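PDB 2HKE: diphosphomevalonate decarboxylase, putative, which probably catalyses the ATP-dependent decarboxylation of (R)-5-diphosphomevalonate to isopentenyl diphosphate, a step of the mevalonate pathway leading to isoprenoids and sterols. Local coordinates for residues M313-F318 and K354-L359; L83-T88 and F130-N135; A15-W20 and M245-D250; F46-S51 and N104-A109. The protein carries 1 engineered substitution. All coordinates share one frame; numbering follows the deposited sequence.

Interaction 1: M313-F318 and K354-L359; sequences MLMEHF and KPFEML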
loop_
_atom_site.group_PDB
_atom_site.type_symbol
_atom_site.label_atom_id
_atom_site.label_comp_id
_atom_site.label_asym_id
_atom_site.label_seq_id
_atom_site.Cartn_x
_atom_site.Cartn_y
_atom_site.Cartn_z
ATOM N N MET A 313 -11.651 3.511 21.816
ATOM C CA MET A 313 -12.068 2.105 21.990
ATOM C C MET A 313 -10.877 1.209 21.821
ATOM O O MET A 313 -10.628 0.327 22.651
ATOM C CB MET A 313 -13.183 1.775 20.993
ATOM C CG MET A 313 -13.675 0.361 21.038
ATOM S SD MET A 313 -12.692 -0.772 20.019
ATOM C CE MET A 313 -12.856 -0.135 18.308
ATOM N N LEU A 314 -10.085 1.413 20.757
ATOM C CA LEU A 314 -8.843 0.624 20.595
ATOM C C LEU A 314 -7.905 0.673 21.805
ATOM O O LEU A 314 -7.315 -0.339 22.156
ATOM C CB LEU A 314 -8.053 1.047 19.345
ATOM C CG LEU A 314 -8.757 0.827 17.993
ATOM C CD1 LEU A 314 -7.877 1.293 16.813
ATOM C CD2 LEU A 314 -9.219 -0.646 17.827
ATOM N N MET A 315 -7.727 1.858 22.397
ATOM C CA MET A 315 -6.783 2.056 23.525
ATOM C C MET A 315 -7.197 1.361 24.802
ATOM O O MET A 315 -6.364 1.126 25.671
ATOM C CB MET A 315 -6.607 3.522 23.797
ATOM C CG MET A 315 -5.886 4.279 22.667
ATOM S SD MET A 315 -4.275 3.670 22.227
ATOM C CE MET A 315 -4.561 2.494 20.892
ATOM N N GLU A 316 -8.477 1.082 24.932
ATOM C CA GLU A 316 -8.949 0.300 26.046
ATOM C C GLU A 316 -8.463 -1.141 25.964
ATOM O O GLU A 316 -8.325 -1.797 26.960
ATOM C CB GLU A 316 -10.447 0.389 26.091
ATOM C CG GLU A 316 -10.841 1.747 26.481
ATOM C CD GLU A 316 -10.627 2.050 27.968
ATOM O OE1 GLU A 316 -10.659 1.106 28.801
ATOM O OE2 GLU A 316 -10.462 3.248 28.271
ATOM N N HIS A 317 -8.222 -1.622 24.752
ATOM C CA HIS A 317 -7.881 -3.022 24.523
ATOM C C HIS A 317 -6.424 -3.178 24.174
ATOM O O HIS A 317 -5.795 -4.218 24.461
ATOM C CB HIS A 317 -8.763 -3.560 23.378
ATOM C CG HIS A 317 -10.227 -3.518 23.684
ATOM N ND1 HIS A 317 -10.994 -2.394 23.523
ATOM C CD2 HIS A 317 -11.056 -4.465 24.156
ATOM C CE1 HIS A 317 -12.236 -2.647 23.879
ATOM N NE2 HIS A 317 -12.294 -3.898 24.284
ATOM N N PHE A 318 -5.887 -2.192 23.480
ATOM C CA PHE A 318 -4.459 -2.166 23.101
ATOM C C PHE A 318 -3.842 -0.835 23.536
ATOM O O PHE A 318 -3.542 0.012 22.712
ATOM C CB PHE A 318 -4.305 -2.337 21.596
ATOM C CG PHE A 318 -4.711 -3.679 21.079
ATOM C CD1 PHE A 318 -6.000 -3.912 20.655
ATOM C CD2 PHE A 318 -3.789 -4.711 21.025
ATOM C CE1 PHE A 318 -6.369 -5.183 20.186
ATOM C CE2 PHE A 318 -4.138 -5.965 20.538
ATOM C CZ PHE A 318 -5.435 -6.190 20.116
ATOM N N LYS A 354 -1.908 -5.099 25.300
ATOM C CA LYS A 354 -0.557 -4.728 24.908
ATOM C C LYS A 354 -0.639 -3.532 23.975
ATOM O O LYS A 354 -1.663 -3.300 23.350
ATOM C CB LYS A 354 0.156 -5.886 24.227
ATOM C CG LYS A 354 -0.513 -6.280 22.881
ATOM C CD LYS A 354 0.036 -7.524 22.292
ATOM C CE LYS A 354 -0.502 -8.773 22.958
ATOM N NZ LYS A 354 0.227 -9.896 22.304
ATOM N N PRO A 355 0.435 -2.755 23.888
ATOM C CA PRO A 355 0.406 -1.630 22.961
ATOM C C PRO A 355 0.549 -2.090 21.510
ATOM O O PRO A 355 1.158 -3.133 21.221
ATOM C CB PRO A 355 1.657 -0.831 23.341
ATOM C CG PRO A 355 2.562 -1.829 23.956
ATOM C CD PRO A 355 1.707 -2.853 24.620
ATOM N N PHE A 356 -0.007 -1.310 20.584
ATOM C CA PHE A 356 0.467 -1.380 19.196
ATOM C C PHE A 356 1.927 -0.964 19.152
ATOM O O PHE A 356 2.420 -0.212 20.032
ATOM C CB PHE A 356 -0.333 -0.448 18.278
ATOM C CG PHE A 356 -1.820 -0.689 18.284
ATOM C CD1 PHE A 356 -2.349 -1.978 18.187
ATOM C CD2 PHE A 356 -2.702 0.394 18.299
ATOM C CE1 PHE A 356 -3.716 -2.194 18.177
ATOM C CE2 PHE A 356 -4.119 0.153 18.309
ATOM C CZ PHE A 356 -4.587 -1.130 18.211
ATOM N N GLU A 357 2.622 -1.388 18.107
ATOM C CA GLU A 357 3.975 -0.908 17.883
ATOM C C GLU A 357 3.891 0.585 17.544
ATOM O O GLU A 357 4.746 1.365 17.919
ATOM C CB GLU A 357 4.643 -1.682 16.779
ATOM C CG GLU A 357 4.749 -3.149 17.014
ATOM C CD GLU A 357 5.486 -3.441 18.326
ATOM O OE1 GLU A 357 6.721 -3.201 18.361
ATOM O OE2 GLU A 357 4.813 -3.845 19.304
ATOM N N MET A 358 2.835 0.970 16.834
ATOM C CA MET A 358 2.568 2.360 16.537
ATOM C C MET A 358 1.187 2.418 15.952
ATOM O O MET A 358 0.643 1.401 15.544
ATOM C CB MET A 358 3.564 2.937 15.527
ATOM C CG MET A 358 3.163 2.830 14.091
ATOM S SD MET A 358 4.347 3.720 13.043
ATOM C CE MET A 358 5.600 2.577 13.404
ATOM N N LEU A 359 0.631 3.608 15.935
ATOM C CA LEU A 359 -0.667 3.864 15.308
ATOM C C LEU A 359 -0.558 5.055 14.385
ATOM O O LEU A 359 -0.324 6.174 14.852
ATOM C CB LEU A 359 -1.734 4.151 16.356
ATOM C CG LEU A 359 -3.142 4.412 15.833
ATOM C CD1 LEU A 359 -3.691 3.173 15.126
ATOM C CD2 LEU A 359 -4.072 4.826 16.963
#
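Phe318 crosses Phe356 at about a right angle, and its atoms share two partners, the Phe356 ring and Lys354 O. CB lies over one face of the Phe356 ring, a CH-pi contact 3.8 Å from the ring centroid, and also faces Lys354 O at 3.3 Å. Phe318 CG is 3.4 Å from Phe356 CE1. Beyond it the branches part: CD1 stays above CE1 and CZ of Phe356, whereas CD2 brushes Lys354 CG, and Lys354 O lies at the edge of the ring, near its plane, 3.5 Å from CD2. The ring planes are only 20° apart, but the centroids stand 5.0 Å apart, so little of one ring lies above the other. Past this point the Phe318 ring runs on toward Met272 of helix 267-283. The contact belongs to the alpha/beta C-terminal domain of the GHMP superfamily: the C-terminal part of helix 307-317 and the residue after it lie against the approach to strand 358-363, a strand inside the mixed sheet. From the helix, Leu314 CB meets the edge of the Phe356 ring. Met315 starts away from it, but bends at chi2 (-57°) and chi3 bring CE back to 3.5 Å from Phe356 CE2. Lys354 NZ forms a salt bridge with Asp268.

Interaction 2: L83-T88 and F130-N135; sequences LHLRST and FKSTTN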
loop_
_atom_site.group_PDB
_atom_site.type_symbol
_atom_site.label_atom_id
_atom_site.label_comp_id
_atom_site.label_asym_id
_atom_site.label_seq_id
_atom_site.Cartn_x
_atom_site.Cartn_y
_atom_site.Cartn_z
ATOM N N LEU A 83 15.445 -1.160 -18.411
ATOM C CA LEU A 83 15.302 -1.578 -19.820
ATOM C C LEU A 83 14.126 -0.924 -20.496
ATOM O O LEU A 83 14.238 -0.440 -21.655
ATOM C CB LEU A 83 15.136 -3.110 -19.921
ATOM C CG LEU A 83 16.336 -3.984 -19.606
ATOM C CD1 LEU A 83 15.869 -5.440 -19.582
ATOM C CD2 LEU A 83 17.466 -3.781 -20.632
ATOM N N HIS A 84 12.969 -0.947 -19.835
ATOM C CA HIS A 84 11.772 -0.350 -20.393
ATOM C C HIS A 84 11.957 1.175 -20.526
ATOM O O HIS A 84 11.545 1.781 -21.518
ATOM C CB HIS A 84 10.549 -0.661 -19.559
ATOM C CG HIS A 84 9.287 -0.222 -20.210
ATOM N ND1 HIS A 84 8.910 -0.694 -21.452
ATOM C CD2 HIS A 84 8.359 0.684 -19.851
ATOM C CE1 HIS A 84 7.788 -0.101 -21.816
ATOM N NE2 HIS A 84 7.423 0.727 -20.861
ATOM N N LEU A 85 12.620 1.751 -19.548
ATOM C CA LEU A 85 12.798 3.184 -19.503
ATOM C C LEU A 85 13.627 3.616 -20.715
ATOM O O LEU A 85 13.273 4.545 -21.423
ATOM C CB LEU A 85 13.486 3.554 -18.203
ATOM C CG LEU A 85 13.868 4.997 -17.958
ATOM C CD1 LEU A 85 12.612 5.860 -17.580
ATOM C CD2 LEU A 85 14.984 5.024 -16.887
ATOM N N ARG A 86 14.723 2.916 -20.954
ATOM C CA ARG A 86 15.622 3.249 -22.026
ATOM C C ARG A 86 15.142 2.916 -23.419
ATOM O O ARG A 86 15.740 3.362 -24.387
ATOM C CB ARG A 86 16.973 2.595 -21.793
ATOM C CG ARG A 86 17.730 3.206 -20.684
ATOM C CD ARG A 86 19.131 2.673 -20.682
ATOM N NE ARG A 86 19.903 3.398 -19.697
ATOM C CZ ARG A 86 20.365 2.885 -18.562
ATOM N NH1 ARG A 86 20.168 1.616 -18.235
ATOM N NH2 ARG A 86 21.039 3.666 -17.769
ATOM N N SER A 87 14.104 2.104 -23.541
ATOM C CA SER A 87 13.469 1.865 -24.826
ATOM C C SER A 87 12.361 2.846 -25.134
ATOM O O SER A 87 11.702 2.715 -26.179
ATOM C CB SER A 87 12.909 0.448 -24.906
ATOM O OG SER A 87 11.776 0.254 -24.100
ATOM N N THR A 88 12.093 3.771 -24.206
ATOM C CA THR A 88 11.013 4.724 -24.363
ATOM C C THR A 88 11.499 6.119 -24.060
ATOM O O THR A 88 10.774 6.934 -23.536
ATOM C CB THR A 88 9.814 4.312 -23.478
ATOM O OG1 THR A 88 10.209 4.293 -22.090
ATOM C CG2 THR A 88 9.277 2.928 -23.912
ATOM N N PHE A 130 14.997 10.929 -17.568
ATOM C CA PHE A 130 15.275 10.406 -18.892
ATOM C C PHE A 130 14.341 10.938 -19.970
ATOM O O PHE A 130 14.450 10.543 -21.138
ATOM C CB PHE A 130 15.200 8.874 -18.851
ATOM C CG PHE A 130 16.464 8.216 -18.392
ATOM C CD1 PHE A 130 16.731 8.042 -17.032
ATOM C CD2 PHE A 130 17.409 7.794 -19.306
ATOM C CE1 PHE A 130 17.917 7.415 -16.620
ATOM C CE2 PHE A 130 18.618 7.186 -18.891
ATOM C CZ PHE A 130 18.864 7.020 -17.539
ATOM N N LYS A 131 13.372 11.756 -19.560
ATOM C CA LYS A 131 12.298 12.192 -20.433
ATOM C C LYS A 131 11.665 11.052 -21.216
ATOM O O LYS A 131 11.474 11.113 -22.455
ATOM C CB LYS A 131 12.814 13.282 -21.349
ATOM C CG LYS A 131 13.574 14.335 -20.588
ATOM C CD LYS A 131 14.010 15.454 -21.475
ATOM C CE LYS A 131 14.319 16.702 -20.654
ATOM N NZ LYS A 131 13.039 17.235 -20.066
ATOM N N SER A 132 11.301 9.995 -20.485
ATOM C CA SER A 132 10.701 8.825 -21.077
ATOM C C SER A 132 9.241 9.092 -21.326
ATOM O O SER A 132 8.588 9.768 -20.536
ATOM C CB SER A 132 10.866 7.579 -20.155
ATOM O OG SER A 132 10.038 6.471 -20.492
ATOM N N THR A 133 8.714 8.499 -22.384
ATOM C CA THR A 133 7.303 8.595 -22.668
ATOM C C THR A 133 6.418 7.631 -21.866
ATOM O O THR A 133 5.172 7.662 -21.967
ATOM C CB THR A 133 7.068 8.323 -24.160
ATOM O OG1 THR A 133 7.633 7.050 -24.519
ATOM C CG2 THR A 133 7.717 9.453 -24.966
ATOM N N THR A 134 7.035 6.734 -21.120
ATOM C CA THR A 134 6.234 5.787 -20.348
ATOM C C THR A 134 5.616 6.492 -19.132
ATOM O O THR A 134 6.127 7.483 -18.663
ATOM C CB THR A 134 7.052 4.523 -19.977
ATOM O OG1 THR A 134 6.202 3.623 -19.263
ATOM C CG2 THR A 134 8.198 4.867 -19.095
ATOM N N ASN A 135 4.486 5.982 -18.643
ATOM C CA ASN A 135 3.868 6.616 -17.505
ATOM C C ASN A 135 4.367 6.021 -16.183
ATOM O O ASN A 135 4.867 4.884 -16.140
ATOM C CB ASN A 135 2.340 6.607 -17.600
ATOM C CG ASN A 135 1.771 5.211 -17.635
ATOM O OD1 ASN A 135 1.728 4.497 -16.621
ATOM N ND2 ASN A 135 1.345 4.801 -18.826
#
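Thr88, just past the end of helix 76-86, and Ser132, in the turn after helix 114-130, bring the two backbones nearest, their CA atoms 5.3 Å apart. Thr133 N donates to Thr88 O over 2.8 Å, and Ser132 CA adds a CA-H...O contact to the same oxygen. A Schellman motif shapes the turn before Ser132: Lys131 leaves helix 114-130 with positive phi, swinging the chain round to present Ser132 and Thr133. Thr88 OG1 and Ser132 OG are hydrogen-bonded at 2.7 Å. Ser132 OG, set anti to the backbone nitrogen (chi1 165°), accepts from Thr134 N at 3.1 Å, an ST turn that fixes its position. Apolar packing fills the other end. Leu85 CD2 sits over one face of the Phe130 ring, 3.9 Å from its centroid and nearer the rim than the centre, while Leu85 CD1 touches Ser132 CB at 3.6 Å. The Arg86 guanidinium passes the tip of Phe130 obliquely, planes 83° apart, on its way to a salt bridge with Asp61. Within this S5-like N-terminal domain, Leu85 also packs on Leu126 and Ile127 of helix 114-130 and Leu139 of helix 136-143, while Arg86 and Phe130 both rest on Val98 of strand 97-104.

Interaction 3: A15-W20 and M245-D250; sequences AFIKYW and MLESDD. With SO4 (sulfate ion), chain C.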
loop_
_atom_site.group_PDB
_atom_site.type_symbol
_atom_site.label_atom_id
_atom_site.label_comp_id
_atom_site.label_asym_id
_atom_site.label_seq_id
_atom_site.Cartn_x
_atom_site.Cartn_y
_atom_site.Cartn_z
ATOM N N ALA A 15 -4.526 -1.541 -0.486
ATOM C CA ALA A 15 -5.553 -2.177 -1.290
ATOM C C ALA A 15 -6.714 -2.626 -0.418
ATOM O O ALA A 15 -6.490 -3.329 0.577
ATOM C CB ALA A 15 -5.036 -3.390 -2.008
ATOM N N PHE A 16 -7.929 -2.234 -0.784
ATOM C CA PHE A 16 -9.127 -2.836 -0.146
ATOM C C PHE A 16 -9.727 -3.957 -0.996
ATOM O O PHE A 16 -10.448 -4.795 -0.446
ATOM C CB PHE A 16 -10.140 -1.783 0.249
ATOM C CG PHE A 16 -10.501 -0.868 -0.854
ATOM C CD1 PHE A 16 -11.526 -1.199 -1.686
ATOM C CD2 PHE A 16 -9.818 0.317 -1.075
ATOM C CE1 PHE A 16 -11.881 -0.407 -2.748
ATOM C CE2 PHE A 16 -10.178 1.125 -2.175
ATOM C CZ PHE A 16 -11.220 0.760 -2.975
ATOM N N ILE A 17 -9.480 -3.934 -2.321
ATOM C CA ILE A 17 -9.718 -5.044 -3.208
ATOM C C ILE A 17 -8.343 -5.541 -3.598
ATOM O O ILE A 17 -7.515 -4.823 -4.181
ATOM C CB ILE A 17 -10.651 -4.734 -4.400
ATOM C CG1 ILE A 17 -12.070 -4.453 -3.843
ATOM C CG2 ILE A 17 -10.638 -5.958 -5.405
ATOM C CD1 ILE A 17 -12.981 -3.855 -4.879
ATOM N N LYS A 18 -8.059 -6.747 -3.162
ATOM C CA LYS A 18 -6.688 -7.239 -3.151
ATOM C C LYS A 18 -6.037 -7.702 -4.455
ATOM O O LYS A 18 -6.645 -8.404 -5.249
ATOM C CB LYS A 18 -6.606 -8.372 -2.152
ATOM C CG LYS A 18 -7.140 -8.020 -0.743
ATOM C CD LYS A 18 -6.263 -6.959 -0.111
ATOM C CE LYS A 18 -6.619 -6.696 1.348
ATOM N NZ LYS A 18 -5.713 -5.638 1.986
ATOM N N TYR A 19 -4.759 -7.352 -4.598
ATOM C CA TYR A 19 -3.876 -7.944 -5.577
ATOM C C TYR A 19 -3.271 -9.213 -4.931
ATOM O O TYR A 19 -2.600 -9.129 -3.939
ATOM C CB TYR A 19 -2.780 -6.943 -5.921
ATOM C CG TYR A 19 -1.504 -7.475 -6.570
ATOM C CD1 TYR A 19 -1.562 -8.343 -7.655
ATOM C CD2 TYR A 19 -0.247 -7.051 -6.130
ATOM C CE1 TYR A 19 -0.400 -8.815 -8.245
ATOM C CE2 TYR A 19 0.916 -7.482 -6.731
ATOM C CZ TYR A 19 0.845 -8.376 -7.755
ATOM O OH TYR A 19 1.991 -8.784 -8.356
ATOM N N TRP A 20 -3.523 -10.395 -5.510
ATOM C CA TRP A 20 -2.926 -11.608 -5.035
ATOM C C TRP A 20 -2.963 -12.596 -6.178
ATOM O O TRP A 20 -3.944 -13.265 -6.385
ATOM C CB TRP A 20 -3.642 -12.142 -3.797
ATOM C CG TRP A 20 -2.856 -13.184 -3.052
ATOM C CD1 TRP A 20 -3.140 -14.511 -2.949
ATOM C CD2 TRP A 20 -1.739 -12.944 -2.233
ATOM N NE1 TRP A 20 -2.201 -15.143 -2.152
ATOM C CE2 TRP A 20 -1.336 -14.186 -1.690
ATOM C CE3 TRP A 20 -0.994 -11.801 -1.918
ATOM C CZ2 TRP A 20 -0.232 -14.304 -0.869
ATOM C CZ3 TRP A 20 0.130 -11.949 -1.103
ATOM C CH2 TRP A 20 0.489 -13.194 -0.600
ATOM N N MET A 245 -13.698 -5.569 4.473
ATOM C CA MET A 245 -13.556 -6.653 5.434
ATOM C C MET A 245 -13.756 -8.011 4.754
ATOM O O MET A 245 -13.103 -8.973 5.112
ATOM C CB MET A 245 -14.543 -6.476 6.586
ATOM C CG MET A 245 -14.101 -5.307 7.487
ATOM S SD MET A 245 -15.031 -4.990 8.953
ATOM C CE MET A 245 -16.501 -4.230 8.288
ATOM N N LEU A 246 -14.645 -8.085 3.781
ATOM C CA LEU A 246 -14.825 -9.349 3.029
ATOM C C LEU A 246 -13.573 -9.695 2.272
ATOM O O LEU A 246 -13.125 -10.815 2.276
ATOM C CB LEU A 246 -15.959 -9.222 2.025
ATOM C CG LEU A 246 -17.359 -9.249 2.615
ATOM C CD1 LEU A 246 -18.381 -8.808 1.534
ATOM C CD2 LEU A 246 -17.658 -10.649 3.150
ATOM N N GLU A 247 -12.955 -8.705 1.673
ATOM C CA GLU A 247 -11.738 -8.913 0.904
ATOM C C GLU A 247 -10.589 -9.330 1.791
ATOM O O GLU A 247 -9.814 -10.248 1.477
ATOM C CB GLU A 247 -11.396 -7.621 0.166
ATOM C CG GLU A 247 -12.115 -7.459 -1.158
ATOM C CD GLU A 247 -11.571 -8.402 -2.212
ATOM O OE1 GLU A 247 -10.384 -8.251 -2.604
ATOM O OE2 GLU A 247 -12.307 -9.351 -2.607
ATOM N N SER A 248 -10.458 -8.670 2.932
ATOM C CA SER A 248 -9.425 -9.021 3.892
ATOM C C SER A 248 -9.603 -10.423 4.396
ATOM O O SER A 248 -8.653 -11.203 4.460
ATOM C CB SER A 248 -9.508 -8.053 5.063
ATOM O OG SER A 248 -8.484 -8.322 6.014
ATOM N N ASP A 249 -10.838 -10.763 4.768
ATOM C CA ASP A 249 -11.121 -12.137 5.219
ATOM C C ASP A 249 -10.746 -13.147 4.141
ATOM O O ASP A 249 -10.118 -14.208 4.459
ATOM C CB ASP A 249 -12.613 -12.303 5.564
ATOM C CG ASP A 249 -13.044 -11.534 6.784
ATOM O OD1 ASP A 249 -12.216 -11.050 7.593
ATOM O OD2 ASP A 249 -14.291 -11.452 6.975
ATOM N N ASP A 250 -11.101 -12.846 2.901
ATOM C CA ASP A 250 -10.860 -13.781 1.792
ATOM C C ASP A 250 -9.370 -14.016 1.536
ATOM O O ASP A 250 -8.946 -15.173 1.301
ATOM C CB ASP A 250 -11.569 -13.353 0.508
ATOM C CG ASP A 250 -13.081 -13.613 0.503
ATOM O OD1 ASP A 250 -13.647 -14.238 1.437
ATOM O OD2 ASP A 250 -13.739 -13.195 -0.511
HETATM S S SO4 C . 5.063 -8.058 -6.631
HETATM O O1 SO4 C . 5.496 -9.404 -6.949
HETATM O O2 SO4 C . 4.266 -8.072 -5.427
HETATM O O3 SO4 C . 6.219 -7.198 -6.406
HETATM O O4 SO4 C . 4.235 -7.536 -7.720
#
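The carboxylate of Glu247 is gripped through both oxygens: OE1 receives Lys18 N over 2.8 Å, at 165° and nearly along its C-O axis, while OE2 forms salt bridges with Arg216 and Arg224. The donor segment, 15-20, leaves strand 5-15 through a classic beta bulge, Phe16 and Ile17 both facing Phe37. The bond joins helix 237-256 of the GHMP-type C-terminal domain to this corner of the S5-like N-terminal domain. A bend at chi2 (-72°) curls Glu247 back against that corner. Its CB lies 3.0 Å from Phe16 O, a tight approach, and OE1 also touches Ile17 CG2 at 3.6 Å. Lys18 slides past Glu247 in the opposite direction, carrying its ammonium to Ala15 O at 2.8 Å and to Asp293, Thr291 and Phe292 O. Farther along, Tyr19 points to a sulfate, probably from the crystallisation liquor, that Lys22, Arg77, Ser144, Gly145 and Thr200 also hold; Tyr19 OH donates to its O4 at 2.6 Å, in the ring plane.

Interaction 4: F46-S51 and N104-A109; sequences FRSKTS and NNFPTA
A side-chain amide takes the place of a backbone acceptor here: Asn105 OD1 receives Arg47 N over 2.9 Å, in its carbonyl plane, while Asn105 N returns a weak bond to Arg47 O. One residue thus meets both the backbone N and O of Arg47, just beyond the antiparallel, non-hydrogen-bonded pair of Ser48 and Asn104. The Asn105 CG, lodged between its backbone nitrogen and carbonyl carbon (chi1 66°), carries the amide back across Arg47, and ND2, bonded to Pro45 O, fixes its rotation. Asn104 turns its own OD1 to Phe106 N at 2.8 Å, an Asx turn. Ser48 OG, hydrogen-bonded to Ser117 OG, is also bonded to a water that reaches Asn104 ND2 weakly. Two CH-pi contacts follow: Phe46 CB lies over the Phe106 face, 3.5 Å from the ring centroid, and Pro107 CD sits over the centre of the Phe46 ring, 3.6 Å from its centroid and 11° off the normal. The loop follows strand 97-104 of the S5-like domain, and Pro107 begins what by sequence is the GHMP phosphate-binding motif, leading to helix 114-130. Arg47, salt-bridged to Glu9, lays its guanidinium across the Asn105 amide, NH1 3.5 Å from OD1. Since Arg47 O and Asn105 OD1, both acceptors, stand 3.1 Å apart, the nearby positive charge and the Arg47 N-H probably offset their repulsion.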
loop_
_atom_site.group_PDB
_atom_site.type_symbol
_atom_site.label_atom_id
_atom_site.label_comp_id
_atom_site.label_asym_id
_atom_site.label_seq_id
_atom_site.Cartn_x
_atom_site.Cartn_y
_atom_site.Cartn_z
ATOM N N PHE A 46 5.434 9.584 6.923
ATOM C CA PHE A 46 6.300 8.571 6.321
ATOM C C PHE A 46 6.114 8.458 4.798
ATOM O O PHE A 46 4.986 8.448 4.303
ATOM C CB PHE A 46 6.063 7.199 6.953
ATOM C CG PHE A 46 6.157 7.208 8.462
ATOM C CD1 PHE A 46 7.244 7.778 9.095
ATOM C CD2 PHE A 46 5.130 6.698 9.232
ATOM C CE1 PHE A 46 7.310 7.815 10.485
ATOM C CE2 PHE A 46 5.197 6.723 10.601
ATOM C CZ PHE A 46 6.276 7.250 11.224
ATOM N N ARG A 47 7.237 8.292 4.108
ATOM C CA ARG A 47 7.265 8.239 2.645
ATOM C C ARG A 47 8.579 7.623 2.170
ATOM O O ARG A 47 9.546 7.489 2.955
ATOM C CB ARG A 47 7.061 9.639 2.053
ATOM C CG ARG A 47 8.273 10.575 2.121
ATOM C CD ARG A 47 8.698 10.953 3.538
ATOM N NE ARG A 47 9.992 11.674 3.581
ATOM C CZ ARG A 47 11.218 11.126 3.534
ATOM N NH1 ARG A 47 11.412 9.819 3.395
ATOM N NH2 ARG A 47 12.284 11.915 3.597
ATOM N N SER A 48 8.636 7.251 0.886
ATOM C CA SER A 48 9.901 6.928 0.250
ATOM C C SER A 48 10.343 8.109 -0.586
ATOM O O SER A 48 9.534 8.868 -1.101
ATOM C CB SER A 48 9.869 5.694 -0.637
ATOM O OG SER A 48 9.351 4.602 0.072
ATOM N N LYS A 49 11.649 8.222 -0.724
ATOM C CA LYS A 49 12.251 9.300 -1.458
ATOM C C LYS A 49 13.340 8.696 -2.327
ATOM O O LYS A 49 14.113 7.854 -1.856
ATOM C CB LYS A 49 12.824 10.290 -0.467
ATOM C CG LYS A 49 13.598 11.445 -1.082
ATOM C CD LYS A 49 13.692 12.549 0.008
ATOM C CE LYS A 49 14.690 13.570 -0.272
ATOM N NZ LYS A 49 14.853 14.447 0.961
ATOM N N THR A 50 13.358 9.111 -3.606
ATOM C CA THR A 50 14.427 8.751 -4.557
ATOM C C THR A 50 14.954 9.982 -5.277
ATOM O O THR A 50 14.184 10.825 -5.714
ATOM C CB THR A 50 13.946 7.763 -5.647
ATOM O OG1 THR A 50 13.564 6.532 -5.054
ATOM C CG2 THR A 50 14.991 7.490 -6.726
ATOM N N SER A 51 16.264 10.005 -5.428
ATOM C CA SER A 51 16.978 10.984 -6.230
ATOM C C SER A 51 17.692 10.233 -7.334
ATOM O O SER A 51 18.284 9.174 -7.112
ATOM C CB SER A 51 17.987 11.776 -5.373
ATOM O OG SER A 51 17.318 12.738 -4.552
ATOM N N ASN A 104 13.798 5.578 2.715
ATOM C CA ASN A 104 12.487 5.872 3.285
ATOM C C ASN A 104 12.644 6.080 4.775
ATOM O O ASN A 104 13.670 5.710 5.327
ATOM C CB ASN A 104 11.479 4.748 2.968
ATOM C CG ASN A 104 11.650 3.533 3.862
ATOM O OD1 ASN A 104 11.342 3.595 5.040
ATOM N ND2 ASN A 104 12.138 2.441 3.303
ATOM N N ASN A 105 11.648 6.683 5.399
ATOM C CA ASN A 105 11.693 6.969 6.842
ATOM C C ASN A 105 10.628 6.196 7.629
ATOM O O ASN A 105 10.228 6.610 8.702
ATOM C CB ASN A 105 11.556 8.462 7.087
ATOM C CG ASN A 105 10.196 9.011 6.700
ATOM O OD1 ASN A 105 9.430 8.386 5.932
ATOM N ND2 ASN A 105 9.860 10.176 7.251
ATOM N N PHE A 106 10.166 5.077 7.097
ATOM C CA PHE A 106 9.198 4.279 7.826
ATOM C C PHE A 106 9.943 3.660 8.987
ATOM O O PHE A 106 11.088 3.199 8.824
ATOM C CB PHE A 106 8.579 3.188 6.965
ATOM C CG PHE A 106 7.541 3.707 6.010
ATOM C CD1 PHE A 106 7.884 4.067 4.730
ATOM C CD2 PHE A 106 6.221 3.843 6.417
ATOM C CE1 PHE A 106 6.921 4.581 3.842
ATOM C CE2 PHE A 106 5.244 4.330 5.547
ATOM C CZ PHE A 106 5.606 4.717 4.261
ATOM N N PRO A 107 9.301 3.625 10.161
ATOM C CA PRO A 107 9.930 2.957 11.299
ATOM C C PRO A 107 10.382 1.561 10.926
ATOM O O PRO A 107 9.651 0.811 10.268
ATOM C CB PRO A 107 8.811 2.894 12.331
ATOM C CG PRO A 107 7.986 4.041 12.014
ATOM C CD PRO A 107 7.981 4.167 10.517
ATOM N N THR A 108 11.608 1.219 11.316
ATOM C CA THR A 108 12.154 -0.080 10.979
ATOM C C THR A 108 11.369 -1.145 11.777
ATOM O O THR A 108 10.900 -0.900 12.925
ATOM C CB THR A 108 13.680 -0.116 11.285
ATOM O OG1 THR A 108 14.284 -1.256 10.663
ATOM C CG2 THR A 108 13.902 -0.155 12.768
ATOM N N ALA A 109 11.193 -2.308 11.168
ATOM C CA ALA A 109 10.500 -3.430 11.816
ATOM C C ALA A 109 8.969 -3.318 11.797
ATOM O O ALA A 109 8.302 -4.245 12.234
ATOM C CB ALA A 109 10.984 -3.622 13.242
HETATM O O HOH W 1 11.278 2.628 0.011
#

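Overall arrangement
From the N terminus, 15-20 opens the longest loop, which closes at 245-250 in interaction 3 and ties the N-terminal domain to a C-terminal helix. Interactions 4 and 2 both lie within that span. They cross: 46-51 and 83-88 come first, then 104-109 closes interaction 4 and 130-135 closes interaction 2, so the strand at 46-51 and the helix end at 83-88 are tied to the loops before and after helix 114-130. Interaction 1 follows in series, closing its short loop wholly in the C-terminal domain. Interactions 1 and 2 lie on opposite sides of the chain's centre, with centres about 45 Å apart. Interactions 1 and 4 touch, Met358 packing on Pro107 and Phe46, a second junction between the domains.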